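Local atomic coordinates of protein-disulfide isomerase (PDB entry 3GMF), a protein that probably rearranges or forms disulfide bonds in other proteins, using a thioredoxin-type fold with a CxxC pair at a helix start. Residues V23-E34 against H83-I94; P62-I70 against R116-F126. All blocks are in the same frame, centred on the assembly; numbering follows the deposited sequence.

Contact 1 (V23-E34 against H83-I94)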
loop_
_atom_site.group_PDB
_atom_site.type_symbol
_atom_site.label_atom_id
_atom_site.label_comp_id
_atom_site.label_asym_id
_atom_site.label_seq_id
_atom_site.Cartn_x
_atom_site.Cartn_y
_atom_site.Cartn_z
ATOM N N VAL A 23 -1.815 1.143 -5.039
ATOM C CA VAL A 23 -2.574 0.233 -4.161
ATOM C C VAL A 23 -2.925 0.922 -2.841
ATOM O O VAL A 23 -2.259 1.866 -2.418
ATOM C CB VAL A 23 -1.835 -1.111 -3.876
ATOM C CG1 VAL A 23 -1.567 -1.891 -5.208
ATOM C CG2 VAL A 23 -0.532 -0.866 -3.094
ATOM N N SER A 24 -3.954 0.390 -2.181
ATOM C CA SER A 24 -4.482 0.988 -0.962
ATOM C C SER A 24 -4.693 -0.101 0.077
ATOM O O SER A 24 -5.249 -1.145 -0.258
ATOM C CB SER A 24 -5.823 1.636 -1.273
ATOM O OG SER A 24 -6.576 1.857 -0.081
ATOM N N TYR A 25 -4.281 0.160 1.324
ATOM C CA TYR A 25 -4.389 -0.869 2.409
ATOM C C TYR A 25 -5.809 -1.215 2.822
ATOM O O TYR A 25 -6.036 -2.261 3.437
ATOM C CB TYR A 25 -3.567 -0.480 3.648
ATOM C CG TYR A 25 -2.085 -0.420 3.364
ATOM C CD1 TYR A 25 -1.363 -1.600 3.125
ATOM C CD2 TYR A 25 -1.400 0.801 3.328
ATOM C CE1 TYR A 25 -0.005 -1.569 2.848
ATOM C CE2 TYR A 25 0.003 0.846 3.041
ATOM C CZ TYR A 25 0.674 -0.353 2.806
ATOM O OH TYR A 25 2.022 -0.321 2.527
ATOM N N THR A 26 -6.761 -0.334 2.513
ATOM C CA THR A 26 -8.165 -0.552 2.935
ATOM C C THR A 26 -9.042 -1.111 1.819
ATOM O O THR A 26 -10.262 -1.247 1.976
ATOM C CB THR A 26 -8.798 0.732 3.494
ATOM O OG1 THR A 26 -8.689 1.796 2.519
ATOM C CG2 THR A 26 -8.118 1.130 4.802
ATOM N N CYS A 27 -8.419 -1.417 0.680
ATOM C CA CYS A 27 -9.146 -1.870 -0.510
ATOM C C CYS A 27 -9.148 -3.400 -0.584
ATOM O O CYS A 27 -8.086 -4.031 -0.573
ATOM C CB CYS A 27 -8.492 -1.260 -1.769
ATOM S SG CYS A 27 -9.072 -1.967 -3.327
ATOM N N PRO A 28 -10.341 -4.012 -0.678
ATOM C CA PRO A 28 -10.419 -5.475 -0.714
ATOM C C PRO A 28 -9.827 -6.047 -2.003
ATOM O O PRO A 28 -9.292 -7.167 -2.007
ATOM C CB PRO A 28 -11.932 -5.730 -0.662
ATOM C CG PRO A 28 -12.540 -4.499 -1.291
ATOM C CD PRO A 28 -11.674 -3.380 -0.783
ATOM N N HIS A 29 -9.894 -5.270 -3.080
ATOM C CA HIS A 29 -9.322 -5.692 -4.369
ATOM C C HIS A 29 -7.810 -5.756 -4.299
ATOM O O HIS A 29 -7.201 -6.655 -4.867
ATOM C CB HIS A 29 -9.770 -4.762 -5.500
ATOM C CG HIS A 29 -11.256 -4.643 -5.641
ATOM N ND1 HIS A 29 -12.071 -5.731 -5.870
ATOM C CD2 HIS A 29 -12.071 -3.563 -5.609
ATOM C CE1 HIS A 29 -13.325 -5.326 -5.970
ATOM N NE2 HIS A 29 -13.352 -4.015 -5.816
ATOM N N CYS A 30 -7.191 -4.817 -3.589
ATOM C CA CYS A 30 -5.737 -4.823 -3.427
ATOM C C CYS A 30 -5.259 -5.996 -2.581
ATOM O O CYS A 30 -4.216 -6.590 -2.883
ATOM C CB CYS A 30 -5.251 -3.523 -2.796
ATOM S SG CYS A 30 -5.449 -2.140 -3.929
ATOM N N SER A 31 -6.016 -6.324 -1.529
ATOM C CA SER A 31 -5.703 -7.508 -0.720
ATOM C C SER A 31 -5.764 -8.779 -1.564
ATOM O O SER A 31 -4.793 -9.550 -1.609
ATOM C CB SER A 31 -6.636 -7.617 0.483
ATOM O OG SER A 31 -6.370 -8.818 1.202
ATOM N N HIS A 32 -6.894 -8.981 -2.241
ATOM C CA HIS A 32 -7.056 -10.102 -3.164
ATOM C C HIS A 32 -5.958 -10.124 -4.229
ATOM O O HIS A 32 -5.395 -11.187 -4.513
ATOM C CB HIS A 32 -8.456 -10.071 -3.798
ATOM C CG HIS A 32 -8.771 -11.259 -4.655
ATOM N ND1 HIS A 32 -8.659 -12.559 -4.206
ATOM C CD2 HIS A 32 -9.221 -11.342 -5.931
ATOM C CE1 HIS A 32 -9.015 -13.390 -5.172
ATOM N NE2 HIS A 32 -9.363 -12.676 -6.227
ATOM N N PHE A 33 -5.623 -8.961 -4.790
ATOM C CA PHE A 33 -4.568 -8.894 -5.815
ATOM C C PHE A 33 -3.198 -9.332 -5.283
ATOM O O PHE A 33 -2.469 -10.055 -5.961
ATOM C CB PHE A 33 -4.464 -7.487 -6.425
ATOM C CG PHE A 33 -3.253 -7.297 -7.283
ATOM C CD1 PHE A 33 -3.207 -7.833 -8.576
ATOM C CD2 PHE A 33 -2.158 -6.585 -6.810
ATOM C CE1 PHE A 33 -2.068 -7.663 -9.381
ATOM C CE2 PHE A 33 -1.018 -6.416 -7.608
ATOM C CZ PHE A 33 -0.978 -6.973 -8.892
ATOM N N GLU A 34 -2.855 -8.879 -4.084
ATOM C CA GLU A 34 -1.588 -9.272 -3.458
ATOM C C GLU A 34 -1.475 -10.797 -3.278
ATOM O O GLU A 34 -0.454 -11.382 -3.618
ATOM C CB GLU A 34 -1.384 -8.566 -2.114
ATOM C CG GLU A 34 0.036 -8.735 -1.546
ATOM C CD GLU A 34 1.095 -7.918 -2.286
ATOM O OE1 GLU A 34 0.836 -7.372 -3.391
ATOM O OE2 GLU A 34 2.214 -7.817 -1.744
ATOM N N HIS A 83 4.375 -4.517 4.101
ATOM C CA HIS A 83 3.345 -4.196 3.108
ATOM C C HIS A 83 2.550 -5.444 2.724
ATOM O O HIS A 83 1.324 -5.429 2.750
ATOM C CB HIS A 83 3.997 -3.552 1.874
ATOM C CG HIS A 83 3.067 -3.357 0.711
ATOM N ND1 HIS A 83 2.243 -2.253 0.592
ATOM C CD2 HIS A 83 2.840 -4.114 -0.388
ATOM C CE1 HIS A 83 1.543 -2.351 -0.526
ATOM N NE2 HIS A 83 1.897 -3.467 -1.144
ATOM N N THR A 84 3.249 -6.538 2.404
ATOM C CA THR A 84 2.592 -7.795 2.033
ATOM C C THR A 84 1.762 -8.350 3.190
ATOM O O THR A 84 0.645 -8.832 2.966
ATOM C CB THR A 84 3.628 -8.847 1.487
ATOM O OG1 THR A 84 4.089 -8.411 0.199
ATOM C CG2 THR A 84 3.009 -10.223 1.342
ATOM N N ALA A 85 2.295 -8.251 4.413
ATOM C CA ALA A 85 1.593 -8.715 5.620
ATOM C C ALA A 85 0.257 -7.987 5.843
ATOM O O ALA A 85 -0.782 -8.632 6.014
ATOM C CB ALA A 85 2.484 -8.597 6.862
ATOM N N PHE A 86 0.282 -6.656 5.798
ATOM C CA PHE A 86 -0.976 -5.884 5.872
ATOM C C PHE A 86 -1.967 -6.246 4.785
ATOM O O PHE A 86 -3.178 -6.338 5.052
ATOM C CB PHE A 86 -0.723 -4.378 5.857
ATOM C CG PHE A 86 -0.380 -3.805 7.197
ATOM C CD1 PHE A 86 -1.363 -3.618 8.176
ATOM C CD2 PHE A 86 0.939 -3.424 7.480
ATOM C CE1 PHE A 86 -1.035 -3.052 9.408
ATOM C CE2 PHE A 86 1.283 -2.871 8.698
ATOM C CZ PHE A 86 0.296 -2.693 9.684
ATOM N N MET A 87 -1.467 -6.459 3.563
ATOM C CA MET A 87 -2.347 -6.810 2.450
ATOM C C MET A 87 -2.880 -8.233 2.574
ATOM O O MET A 87 -4.086 -8.449 2.448
ATOM C CB MET A 87 -1.651 -6.634 1.098
ATOM C CG MET A 87 -1.504 -5.197 0.650
ATOM S SD MET A 87 -3.069 -4.256 0.456
ATOM C CE MET A 87 -2.365 -2.859 -0.395
ATOM N N ARG A 88 -1.985 -9.199 2.811
ATOM C CA ARG A 88 -2.402 -10.594 2.961
ATOM C C ARG A 88 -3.309 -10.829 4.164
ATOM O O ARG A 88 -4.253 -11.624 4.084
ATOM C CB ARG A 88 -1.187 -11.538 3.034
ATOM C CG ARG A 88 -0.519 -11.730 1.691
ATOM C CD ARG A 88 0.512 -12.864 1.775
ATOM N NE ARG A 88 0.883 -13.343 0.449
ATOM C CZ ARG A 88 0.299 -14.370 -0.164
ATOM N NH1 ARG A 88 0.701 -14.738 -1.374
ATOM N NH2 ARG A 88 -0.685 -15.032 0.428
ATOM N N SER A 89 -3.059 -10.123 5.261
ATOM C CA SER A 89 -3.839 -10.337 6.480
ATOM C C SER A 89 -4.947 -9.300 6.668
ATOM O O SER A 89 -5.458 -9.133 7.781
ATOM C CB SER A 89 -2.934 -10.374 7.715
ATOM O OG SER A 89 -2.471 -9.078 8.045
ATOM N N GLN A 90 -5.324 -8.616 5.583
ATOM C CA GLN A 90 -6.363 -7.580 5.654
ATOM C C GLN A 90 -7.633 -8.019 6.376
ATOM O O GLN A 90 -8.117 -7.300 7.250
ATOM C CB GLN A 90 -6.733 -7.073 4.267
ATOM C CG GLN A 90 -7.623 -5.826 4.286
ATOM C CD GLN A 90 -8.103 -5.490 2.911
ATOM O OE1 GLN A 90 -9.003 -6.141 2.383
ATOM N NE2 GLN A 90 -7.470 -4.502 2.287
ATOM N N ALA A 91 -8.155 -9.199 6.033
ATOM C CA ALA A 91 -9.391 -9.691 6.672
ATOM C C ALA A 91 -9.269 -9.818 8.193
ATOM O O ALA A 91 -10.255 -9.637 8.910
ATOM C CB ALA A 91 -9.853 -10.999 6.049
ATOM N N GLN A 92 -8.056 -10.072 8.680
ATOM C CA GLN A 92 -7.800 -10.199 10.113
ATOM C C GLN A 92 -7.818 -8.870 10.867
ATOM O O GLN A 92 -8.168 -8.858 12.052
ATOM C CB GLN A 92 -6.472 -10.929 10.418
ATOM C CG GLN A 92 -5.971 -11.970 9.396
ATOM C CD GLN A 92 -7.024 -12.972 8.937
ATOM O OE1 GLN A 92 -7.719 -13.590 9.748
ATOM N NE2 GLN A 92 -7.130 -13.145 7.617
ATOM N N TRP A 93 -7.425 -7.763 10.219
ATOM C CA TRP A 93 -7.343 -6.487 10.934
ATOM C C TRP A 93 -8.415 -5.466 10.560
ATOM O O TRP A 93 -8.651 -4.530 11.316
ATOM C CB TRP A 93 -5.940 -5.820 10.866
ATOM C CG TRP A 93 -5.466 -5.447 9.457
ATOM C CD1 TRP A 93 -4.623 -6.180 8.663
ATOM C CD2 TRP A 93 -5.809 -4.274 8.695
ATOM N NE1 TRP A 93 -4.406 -5.533 7.465
ATOM C CE2 TRP A 93 -5.139 -4.377 7.446
ATOM C CE3 TRP A 93 -6.624 -3.155 8.940
ATOM C CZ2 TRP A 93 -5.255 -3.399 6.444
ATOM C CZ3 TRP A 93 -6.742 -2.183 7.940
ATOM C CH2 TRP A 93 -6.058 -2.317 6.708
ATOM N N ILE A 94 -9.075 -5.651 9.426
ATOM C CA ILE A 94 -9.926 -4.541 8.908
ATOM C C ILE A 94 -11.365 -4.569 9.460
ATOM O O ILE A 94 -12.188 -3.701 9.144
ATOM C CB ILE A 94 -9.892 -4.474 7.353
ATOM C CG1 ILE A 94 -10.164 -3.048 6.845
ATOM C CG2 ILE A 94 -10.847 -5.483 6.744
ATOM C CD1 ILE A 94 -9.842 -2.826 5.370
HETATM O O HOH W 1 1.112 -4.368 -3.678
#

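Contact 2 (P62-I70 against R116-F126)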
loop_
_atom_site.group_PDB
_atom_site.type_symbol
_atom_site.label_atom_id
_atom_site.label_comp_id
_atom_site.label_asym_id
_atom_site.label_seq_id
_atom_site.Cartn_x
_atom_site.Cartn_y
_atom_site.Cartn_z
ATOM N N PRO A 62 -8.152 7.899 6.070
ATOM C CA PRO A 62 -7.205 8.011 7.176
ATOM C C PRO A 62 -6.790 6.658 7.787
ATOM O O PRO A 62 -5.770 6.607 8.463
ATOM C CB PRO A 62 -7.954 8.874 8.213
ATOM C CG PRO A 62 -9.093 9.467 7.467
ATOM C CD PRO A 62 -9.464 8.481 6.407
ATOM N N ILE A 63 -7.595 5.611 7.588
ATOM C CA ILE A 63 -7.210 4.257 8.062
ATOM C C ILE A 63 -6.030 3.726 7.222
ATOM O O ILE A 63 -4.997 3.280 7.753
ATOM C CB ILE A 63 -8.395 3.299 8.014
ATOM C CG1 ILE A 63 -9.511 3.816 8.923
ATOM C CG2 ILE A 63 -8.004 1.887 8.557
ATOM C CD1 ILE A 63 -10.857 3.209 8.562
ATOM N N ASP A 64 -6.206 3.804 5.907
ATOM C CA ASP A 64 -5.131 3.608 4.906
ATOM C C ASP A 64 -3.876 4.419 5.263
ATOM O O ASP A 64 -2.766 3.874 5.306
ATOM C CB ASP A 64 -5.682 4.056 3.546
ATOM C CG ASP A 64 -4.919 3.473 2.360
ATOM O OD1 ASP A 64 -3.923 2.727 2.537
ATOM O OD2 ASP A 64 -5.344 3.779 1.221
ATOM N N MET A 65 -4.071 5.714 5.534
ATOM C CA MET A 65 -2.960 6.607 5.917
ATOM C C MET A 65 -2.210 6.057 7.131
ATOM O O MET A 65 -0.985 6.084 7.163
ATOM C CB MET A 65 -3.446 8.038 6.212
ATOM C CG MET A 65 -2.268 9.001 6.508
ATOM S SD MET A 65 -0.992 9.223 5.188
ATOM C CE MET A 65 -1.852 10.511 4.273
ATOM N N THR A 66 -2.964 5.593 8.134
ATOM C CA THR A 66 -2.357 5.067 9.371
ATOM C C THR A 66 -1.478 3.849 9.064
ATOM O O THR A 66 -0.343 3.762 9.527
ATOM C CB THR A 66 -3.446 4.723 10.411
ATOM O OG1 THR A 66 -4.250 5.879 10.672
ATOM C CG2 THR A 66 -2.816 4.218 11.748
ATOM N N VAL A 67 -2.002 2.919 8.266
ATOM C CA VAL A 67 -1.196 1.762 7.834
ATOM C C VAL A 67 0.043 2.180 7.017
ATOM O O VAL A 67 1.153 1.672 7.236
ATOM C CB VAL A 67 -2.043 0.771 7.050
ATOM C CG1 VAL A 67 -1.178 -0.387 6.618
ATOM C CG2 VAL A 67 -3.181 0.278 7.933
ATOM N N ALA A 68 -0.145 3.135 6.106
ATOM C CA ALA A 68 0.947 3.614 5.260
ATOM C C ALA A 68 2.027 4.343 6.064
ATOM O O ALA A 68 3.202 4.262 5.727
ATOM C CB ALA A 68 0.418 4.490 4.114
ATOM N N LEU A 69 1.646 5.013 7.149
ATOM C CA LEU A 69 2.677 5.580 8.031
ATOM C C LEU A 69 3.559 4.478 8.588
ATOM O O LEU A 69 4.786 4.612 8.565
ATOM C CB LEU A 69 2.074 6.428 9.154
ATOM C CG LEU A 69 1.502 7.764 8.671
ATOM C CD1 LEU A 69 0.493 8.271 9.720
ATOM C CD2 LEU A 69 2.613 8.791 8.319
ATOM N N ILE A 70 2.950 3.377 9.014
ATOM C CA ILE A 70 3.680 2.249 9.596
ATOM C C ILE A 70 4.619 1.634 8.559
ATOM O O ILE A 70 5.831 1.565 8.792
ATOM C CB ILE A 70 2.748 1.184 10.203
ATOM C CG1 ILE A 70 1.810 1.801 11.264
ATOM C CG2 ILE A 70 3.556 0.028 10.805
ATOM C CD1 ILE A 70 0.673 0.868 11.709
ATOM N N ARG A 116 -6.717 11.729 15.440
ATOM C CA ARG A 116 -7.405 10.741 14.644
ATOM C C ARG A 116 -6.550 9.506 14.364
ATOM O O ARG A 116 -7.051 8.434 14.378
ATOM C CB ARG A 116 -8.004 11.368 13.392
ATOM C CG ARG A 116 -7.070 11.655 12.282
ATOM C CD ARG A 116 -7.758 12.296 11.098
ATOM N NE ARG A 116 -8.348 13.598 11.340
ATOM C CZ ARG A 116 -9.168 14.200 10.499
ATOM N NH1 ARG A 116 -9.652 15.353 10.790
ATOM N NH2 ARG A 116 -9.530 13.623 9.391
ATOM N N THR A 117 -5.257 9.686 14.145
ATOM C CA THR A 117 -4.350 8.576 13.858
ATOM C C THR A 117 -4.233 7.640 15.070
ATOM O O THR A 117 -4.252 6.415 14.929
ATOM C CB THR A 117 -2.963 9.100 13.384
ATOM O OG1 THR A 117 -3.150 9.856 12.167
ATOM C CG2 THR A 117 -1.996 7.974 13.096
ATOM N N ARG A 118 -4.158 8.247 16.251
ATOM C CA ARG A 118 -4.121 7.502 17.504
ATOM C C ARG A 118 -5.428 6.735 17.741
ATOM O O ARG A 118 -5.373 5.579 18.153
ATOM C CB ARG A 118 -3.801 8.428 18.675
ATOM C CG ARG A 118 -2.310 8.734 18.813
ATOM C CD ARG A 118 -1.998 9.367 20.177
ATOM N NE ARG A 118 -2.058 10.829 20.141
ATOM C CZ ARG A 118 -3.092 11.561 20.554
ATOM N NH1 ARG A 118 -3.036 12.885 20.470
ATOM N NH2 ARG A 118 -4.182 10.983 21.055
ATOM N N ALA A 119 -6.571 7.365 17.446
ATOM C CA ALA A 119 -7.899 6.737 17.598
ATOM C C ALA A 119 -8.039 5.533 16.682
ATOM O O ALA A 119 -8.525 4.462 17.084
ATOM C CB ALA A 119 -9.008 7.745 17.311
ATOM N N ILE A 120 -7.594 5.707 15.436
ATOM C CA ILE A 120 -7.641 4.629 14.463
ATOM C C ILE A 120 -6.733 3.464 14.878
ATOM O O ILE A 120 -7.141 2.294 14.822
ATOM C CB ILE A 120 -7.251 5.143 13.062
ATOM C CG1 ILE A 120 -8.363 6.044 12.529
ATOM C CG2 ILE A 120 -7.025 3.981 12.093
ATOM C CD1 ILE A 120 -7.966 6.827 11.230
ATOM N N ALA A 121 -5.504 3.789 15.260
ATOM C CA ALA A 121 -4.539 2.751 15.655
ATOM C C ALA A 121 -5.088 1.957 16.849
ATOM O O ALA A 121 -4.880 0.743 16.950
ATOM C CB ALA A 121 -3.226 3.354 15.983
ATOM N N SER A 122 -5.796 2.655 17.737
ATOM C CA SER A 122 -6.460 2.007 18.860
ATOM C C SER A 122 -7.601 1.091 18.413
ATOM O O SER A 122 -7.609 -0.114 18.727
ATOM C CB SER A 122 -6.970 3.040 19.858
ATOM O OG SER A 122 -7.453 2.390 21.020
ATOM N N ASP A 123 -8.550 1.652 17.663
ATOM C CA ASP A 123 -9.705 0.898 17.170
ATOM C C ASP A 123 -9.343 -0.312 16.328
ATOM O O ASP A 123 -10.030 -1.334 16.392
ATOM C CB ASP A 123 -10.653 1.787 16.357
ATOM C CG ASP A 123 -11.358 2.840 17.193
ATOM O OD1 ASP A 123 -11.291 2.821 18.445
ATOM O OD2 ASP A 123 -12.008 3.701 16.579
ATOM N N PHE A 124 -8.278 -0.195 15.527
ATOM C CA PHE A 124 -7.871 -1.268 14.622
ATOM C C PHE A 124 -6.805 -2.180 15.224
ATOM O O PHE A 124 -6.345 -3.120 14.578
ATOM C CB PHE A 124 -7.456 -0.705 13.255
ATOM C CG PHE A 124 -8.628 -0.255 12.422
ATOM C CD1 PHE A 124 -9.178 -1.112 11.478
ATOM C CD2 PHE A 124 -9.197 1.014 12.612
ATOM C CE1 PHE A 124 -10.279 -0.721 10.695
ATOM C CE2 PHE A 124 -10.289 1.411 11.861
ATOM C CZ PHE A 124 -10.831 0.547 10.893
ATOM N N ARG A 125 -6.463 -1.903 16.485
ATOM C CA ARG A 125 -5.541 -2.740 17.260
ATOM C C ARG A 125 -4.164 -2.893 16.613
ATOM O O ARG A 125 -3.585 -3.991 16.571
ATOM C CB ARG A 125 -6.174 -4.108 17.567
ATOM C CG ARG A 125 -7.312 -4.056 18.587
ATOM C CD ARG A 125 -8.051 -5.402 18.670
ATOM N NE ARG A 125 -7.147 -6.558 18.616
ATOM C CZ ARG A 125 -6.502 -7.084 19.659
ATOM N NH1 ARG A 125 -6.638 -6.573 20.880
ATOM N NH2 ARG A 125 -5.706 -8.132 19.478
ATOM N N PHE A 126 -3.641 -1.778 16.102
ATOM C CA PHE A 126 -2.355 -1.802 15.402
ATOM C C PHE A 126 -1.150 -1.943 16.359
ATOM O O PHE A 126 -0.076 -2.405 15.967
ATOM C CB PHE A 126 -2.230 -0.556 14.516
ATOM C CG PHE A 126 -3.097 -0.603 13.281
ATOM C CD1 PHE A 126 -3.513 -1.820 12.739
ATOM C CD2 PHE A 126 -3.463 0.582 12.628
ATOM C CE1 PHE A 126 -4.303 -1.869 11.563
ATOM C CE2 PHE A 126 -4.237 0.552 11.467
ATOM C CZ PHE A 126 -4.663 -0.681 10.931
HETATM O O HOH W 2 -4.827 9.272 9.821
#

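Contact 1 (V23-E34 against H83-I94)
S31 and M87 bring the two backbones to a CA–CA distance of 4.7 Å, where helix 28-34 crosses helix 83-88 at 114° with the axes 8.6 Å apart. S31 OG, turned anti to its own N (chi1 176°), hydrogen-bonds M87 O at 2.6 Å. Just past helix 83-88, Q90 reaches out with an extended chain, and its NE2 gives one proton to Y25 O and the other to C27 O, the latter nearly straight. The donor stands above both carbonyl planes rather than on a lone pair. The type I turn S24 to C27, leading into C27 and C30, a pair consistent with a thioredoxin-type CxxC, is thus gripped by one amide. M87, bent at chi2, sends CE to within 3.4 Å of S24 O and packs it between V23 CG2, C30 CB and Y25 CD1, its sulfur lying obliquely to the Y25 ring in a Met-aromatic contact. The phenol and imidazole meet rim to rim, planes at 68°, and Y25 OH lies in the H83 plane, 2.7 Å from ND1 in an almost linear hydrogen bond; the other ring nitrogen, H83 NE2, reaches E34 OE1 through a water. T84 OG1 sits 2.8 Å from E34 OE2, but F80 O competes for its proton. Beneath this junction V55 of strand 51-57 touches V23 and H83, while helix 62-73 backs Y25 through A68 and helix 126-131 meets F86.

Contact 2 (P62-I70 against R116-F126)
T66 and T117 approach to 6.0 Å between CA atoms where helix 62-70 and helix 116-123 cross almost perpendicularly, at 86°, with axes 9.6 Å apart. T66 is a knob in the hole formed by T117, I120, A121 and F126. With chi1 at -56°, its OG1 folds back to hydrogen-bond P62 O at 2.8 Å, while the methyl CG2 points to the F126 rim, 3.8 Å from CD2. P62 O also takes the T66 N-H, and a water links P62 O to T117 OG1, which also bonds F113 O. I120 leans over the first turn of the opposing helix, its CD1 3.6 Å from P62 CB and its CG2 against T66 OG1. I63 lies against one face of F124: CG2 stands over the ring centre in a CH-pi contact, 4.0 Å from the centroid, and from the same side CD1 reaches CZ at 3.5 Å. V67 CG2 meets F126 CZ at 3.5 Å. Replacing T66 by an alanine would probably open a gap beside F126 and I120 and leave P62 O without its hydroxyl partner. R125, with positive phi, closes helix 116-123 in a Schellman motif, and the reversal carries F126 back against V67 and I70. This near-perpendicular packing, with T66 as a knob, belongs to the helical part of this thioredoxin-family protein, consistent with the helical insertion of DsbA-like members.

In the fold
The centres of contacts 1 and 2 lie 14 Å apart, and their segments alternate along the chain: 23-34, 62-70, 83-94, 116-126. Contact 1 joins the end of strand 17-23 and the start of helix 28-46, of the thioredoxin core, to helices 76-88 and 90-93; contact 2 joins helix 62-73 to helix 113-123 farther into the helical part. The two touch directly. D64, on the side of helix 62-73 turned from contact 2, probably hydrogen-bonds S24 OG and Y25 N, and V67 packs on the Y25 ring, while W93 O meets F124. Helix 62-73 therefore ties the helical layer to the loop that precedes the CxxC motif, the probable redox site.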